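Local coordinates for protein inositol-3-phosphate synthase (Caenorhabditis elegans, PDB 1VKO) that belongs to the myo-inositol-1-phosphate synthase family and binds nicotinamide-adenine-dinucleotide and pyrophosphate in a fold that includes a Rossmann-type domain, at residues S334-V337 / D338-S342; F117-V120 / T121-A124. One frame throughout, in Å; residues are numbered along the deposited sequence.

Overall arrangement
Following the chain from its N terminus, contact 2 comes first: residues 117-124 lead out of the loop after strand 110-113 into the short helix 120-123, just ahead of strand 125-131. Contact 1 lies some two hundred residues later, on the last nine residues of helix 329-342. The two are in series, neither nested nor crossed, and each is one unbroken run of chain: contact 2 forms the single turn of its helix, contact 1 about the last two turns of its own. The centres of contact 1 and contact 2 are about 22 Å apart, and the nearest atoms of contacts 1 and 2 about 12 Å. Contact 2 fastens its short helix to helix 440-458, whereas contact 1 packs against strands 346-356 and 413-423. Both also reach the second subunit.

Contact 1: S334-V337 / D338-S342; sequences SAFV and DFLVS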
loop_
_atom_site.group_PDB
_atom_site.type_symbol
_atom_site.label_atom_id
_atom_site.label_comp_id
_atom_site.label_asym_id
_atom_site.label_seq_id
_atom_site.Cartn_x
_atom_site.Cartn_y
_atom_site.Cartn_z
ATOM N N SER A 334 -11.155 13.870 -6.104
ATOM C CA SER A 334 -11.648 15.252 -6.159
ATOM C C SER A 334 -10.855 16.267 -5.321
ATOM O O SER A 334 -10.495 17.326 -5.823
ATOM C CB SER A 334 -13.113 15.287 -5.727
ATOM O OG SER A 334 -13.804 16.251 -6.478
ATOM N N ALA A 335 -10.591 15.954 -4.057
ATOM C CA ALA A 335 -9.820 16.865 -3.214
ATOM C C ALA A 335 -8.281 16.817 -3.443
ATOM O O ALA A 335 -7.601 17.836 -3.214
ATOM C CB ALA A 335 -10.145 16.645 -1.763
ATOM N N PHE A 336 -7.766 15.663 -3.899
ATOM C CA PHE A 336 -6.321 15.372 -3.989
ATOM C C PHE A 336 -5.684 15.918 -5.257
ATOM O O PHE A 336 -4.561 16.426 -5.213
ATOM C CB PHE A 336 -6.071 13.849 -3.911
ATOM C CG PHE A 336 -4.620 13.451 -3.896
ATOM C CD1 PHE A 336 -3.708 14.068 -3.035
ATOM C CD2 PHE A 336 -4.165 12.421 -4.716
ATOM C CE1 PHE A 336 -2.356 13.681 -3.028
ATOM C CE2 PHE A 336 -2.800 12.039 -4.720
ATOM C CZ PHE A 336 -1.922 12.656 -3.857
ATOM N N VAL A 337 -6.389 15.787 -6.381
ATOM C CA VAL A 337 -5.923 16.353 -7.645
ATOM C C VAL A 337 -5.944 17.902 -7.623
ATOM O O VAL A 337 -5.066 18.537 -8.230
ATOM C CB VAL A 337 -6.660 15.757 -8.901
ATOM C CG1 VAL A 337 -6.304 14.289 -9.096
ATOM C CG2 VAL A 337 -8.168 15.922 -8.808
ATOM N N ASP A 338 -6.920 18.482 -6.909
ATOM C CA ASP A 338 -6.993 19.942 -6.651
ATOM C C ASP A 338 -5.781 20.435 -5.827
ATOM O O ASP A 338 -5.016 21.339 -6.256
ATOM C CB ASP A 338 -8.292 20.260 -5.883
ATOM C CG ASP A 338 -8.662 21.760 -5.880
ATOM O OD1 ASP A 338 -8.798 22.387 -6.962
ATOM O OD2 ASP A 338 -8.894 22.380 -4.830
ATOM N N PHE A 339 -5.637 19.856 -4.633
ATOM C CA PHE A 339 -4.458 20.066 -3.795
ATOM C C PHE A 339 -3.142 19.952 -4.608
ATOM O O PHE A 339 -2.279 20.810 -4.468
ATOM C CB PHE A 339 -4.442 19.120 -2.560
ATOM C CG PHE A 339 -3.043 18.780 -2.081
ATOM C CD1 PHE A 339 -2.271 19.725 -1.385
ATOM C CD2 PHE A 339 -2.469 17.537 -2.363
ATOM C CE1 PHE A 339 -0.953 19.428 -0.961
ATOM C CE2 PHE A 339 -1.155 17.230 -1.935
ATOM C CZ PHE A 339 -0.398 18.181 -1.242
ATOM N N LEU A 340 -2.990 18.917 -5.442
ATOM C CA LEU A 340 -1.746 18.721 -6.228
ATOM C C LEU A 340 -1.528 19.751 -7.366
ATOM O O LEU A 340 -0.382 20.137 -7.636
ATOM C CB LEU A 340 -1.692 17.334 -6.844
ATOM C CG LEU A 340 -1.703 16.018 -6.066
ATOM C CD1 LEU A 340 -1.863 14.858 -7.076
ATOM C CD2 LEU A 340 -0.471 15.807 -5.201
ATOM N N VAL A 341 -2.593 20.189 -8.048
ATOM C CA VAL A 341 -2.400 21.185 -9.105
ATOM C C VAL A 341 -2.178 22.592 -8.499
ATOM O O VAL A 341 -1.338 23.361 -8.991
ATOM C CB VAL A 341 -3.512 21.125 -10.208
ATOM C CG1 VAL A 341 -3.336 22.259 -11.252
ATOM C CG2 VAL A 341 -3.480 19.764 -10.921
ATOM N N SER A 342 -2.887 22.877 -7.402
ATOM C CA SER A 342 -2.673 24.092 -6.618
ATOM C C SER A 342 -1.229 24.196 -6.082
ATOM O O SER A 342 -0.651 25.286 -6.070
ATOM C CB SER A 342 -3.675 24.184 -5.460
ATOM O OG SER A 342 -4.987 24.410 -5.933
#
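Apolar contact centres on Phe336, whose ring receives Leu340 from one turn further on. Leu340 CD1 sits over one face of the ring, 3.9 Å from its centroid and 16° off the normal, a CH-pi contact displaced toward the rim, while the other methyl, CD2, comes within 3.6 Å of Phe336 CE1. With Phe336 CG anti to the backbone N (chi1 -176°), the ring swings forward along the helix to meet these methyls. Phe339 approaches the same ring obliquely, its CD2 3.7 Å from Phe336 CD1. Tyr420 and Phe432 add edge-to-face partners to Phe336, and Phe339 meets Phe498 of the second subunit edge-to-face.

The backbone bonds are those of an alpha-helix, the C-terminal part of 329-342. Phe339 N donates to Ala335 O, Leu340 N to Phe336 O and Val341 N to Val337 O, over 3.0 to 3.2 Å. At the last turn Asp338 O takes two bonds from Ser342, one from N and one from OG, the hydroxyl at 3.1 Å and lying above the carbonyl plane.

Among charged groups, the carboxylate of Asp338 turns away from the preceding turn and forms a salt bridge through OD1 with Arg500 NE.

Contact 2: F117-V120 / T121-A124; sequences FGSV and TQTA
Ser119 N-caps helix 120-123, its side chain reaching Gln122 and its carbonyl Thr123 in the first turn. The capping bond itself, from Gln122 N to Ser119 OG at 3.5 Å, is weak. Asp450 of helix 440-458 gathers three groups at the start of the helix, its OD1 bonding both Ser119 OG, as the stronger partner of that hydroxyl, and Thr121 OG1, and its OD2 bonding Val120 N.

The close-packed part lies around the carbonyls of Ser119 and Val120. Ala124 N donates to Val120 O at 2.8 Å, and Ala124 CB rests 3.7 Å from Val120 CG1. A chi1 of 177° carries that methyl opposite the backbone N of Val120, next to the carbonyl carbon, where it meets Ala124.

The Phe117 end is looser. Its partly exposed ring crosses the Thr123 side chain at about a right angle, with Phe117 CD1 still 4.2 Å from Thr123 CG2. Here the second subunit closes in, its Ile424 packing against Phe117 and its Asn388 ND2 donating to Thr123 O.

Thr123 grips Ser119 O twice, with N and OG1 each 3.1 Å from that oxygen and arriving from opposite faces of the carbonyl plane.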
loop_
_atom_site.group_PDB
_atom_site.type_symbol
_atom_site.label_atom_id
_atom_site.label_comp_id
_atom_site.label_asym_id
_atom_site.label_seq_id
_atom_site.Cartn_x
_atom_site.Cartn_y
_atom_site.Cartn_z
ATOM N N PHE A 117 -22.629 10.647 11.194
ATOM C CA PHE A 117 -21.327 11.043 10.653
ATOM C C PHE A 117 -21.266 10.890 9.119
ATOM O O PHE A 117 -22.003 10.113 8.509
ATOM C CB PHE A 117 -20.192 10.265 11.316
ATOM C CG PHE A 117 -19.808 10.767 12.684
ATOM C CD1 PHE A 117 -20.624 11.666 13.388
ATOM C CD2 PHE A 117 -18.632 10.300 13.293
ATOM C CE1 PHE A 117 -20.280 12.115 14.664
ATOM C CE2 PHE A 117 -18.265 10.735 14.584
ATOM C CZ PHE A 117 -19.101 11.641 15.277
ATOM N N GLY A 118 -20.400 11.671 8.499
ATOM C CA GLY A 118 -20.321 11.675 7.061
ATOM C C GLY A 118 -21.456 12.351 6.339
ATOM O O GLY A 118 -21.528 12.247 5.114
ATOM N N SER A 119 -22.345 13.023 7.085
ATOM C CA SER A 119 -23.329 13.956 6.517
ATOM C C SER A 119 -22.676 15.340 6.556
ATOM O O SER A 119 -22.320 15.789 7.631
ATOM C CB SER A 119 -24.603 13.945 7.390
ATOM O OG SER A 119 -25.700 14.661 6.806
ATOM N N VAL A 120 -22.456 16.006 5.424
ATOM C CA VAL A 120 -22.007 17.405 5.490
ATOM C C VAL A 120 -22.994 18.256 6.304
ATOM O O VAL A 120 -22.580 19.004 7.209
ATOM C CB VAL A 120 -21.774 18.056 4.110
ATOM C CG1 VAL A 120 -21.393 19.528 4.243
ATOM C CG2 VAL A 120 -20.661 17.353 3.354
ATOM N N THR A 121 -24.291 18.125 6.036
ATOM C CA THR A 121 -25.259 19.037 6.651
ATOM C C THR A 121 -25.367 18.817 8.146
ATOM O O THR A 121 -25.570 19.765 8.863
ATOM C CB THR A 121 -26.637 18.951 5.986
ATOM O OG1 THR A 121 -27.161 17.612 6.060
ATOM C CG2 THR A 121 -26.536 19.246 4.483
ATOM N N GLN A 122 -25.198 17.576 8.610
ATOM C CA GLN A 122 -25.423 17.253 10.002
ATOM C C GLN A 122 -24.165 17.414 10.824
ATOM O O GLN A 122 -24.276 17.576 12.025
ATOM C CB GLN A 122 -25.980 15.833 10.219
ATOM C CG GLN A 122 -27.347 15.546 9.617
ATOM C CD GLN A 122 -28.396 16.643 9.901
ATOM O OE1 GLN A 122 -28.882 17.300 8.975
ATOM N NE2 GLN A 122 -28.739 16.828 11.170
ATOM N N THR A 123 -22.979 17.373 10.192
ATOM C CA THR A 123 -21.706 17.380 10.939
ATOM C C THR A 123 -20.555 18.282 10.452
ATOM O O THR A 123 -19.584 18.468 11.194
ATOM C CB THR A 123 -21.175 15.911 11.255
ATOM O OG1 THR A 123 -20.473 15.373 10.136
ATOM C CG2 THR A 123 -22.309 14.933 11.423
ATOM N N ALA A 124 -20.627 18.852 9.251
ATOM C CA ALA A 124 -19.630 19.878 8.895
ATOM C C ALA A 124 -19.758 21.107 9.798
ATOM O O ALA A 124 -20.864 21.459 10.245
ATOM C CB ALA A 124 -19.735 20.281 7.419
#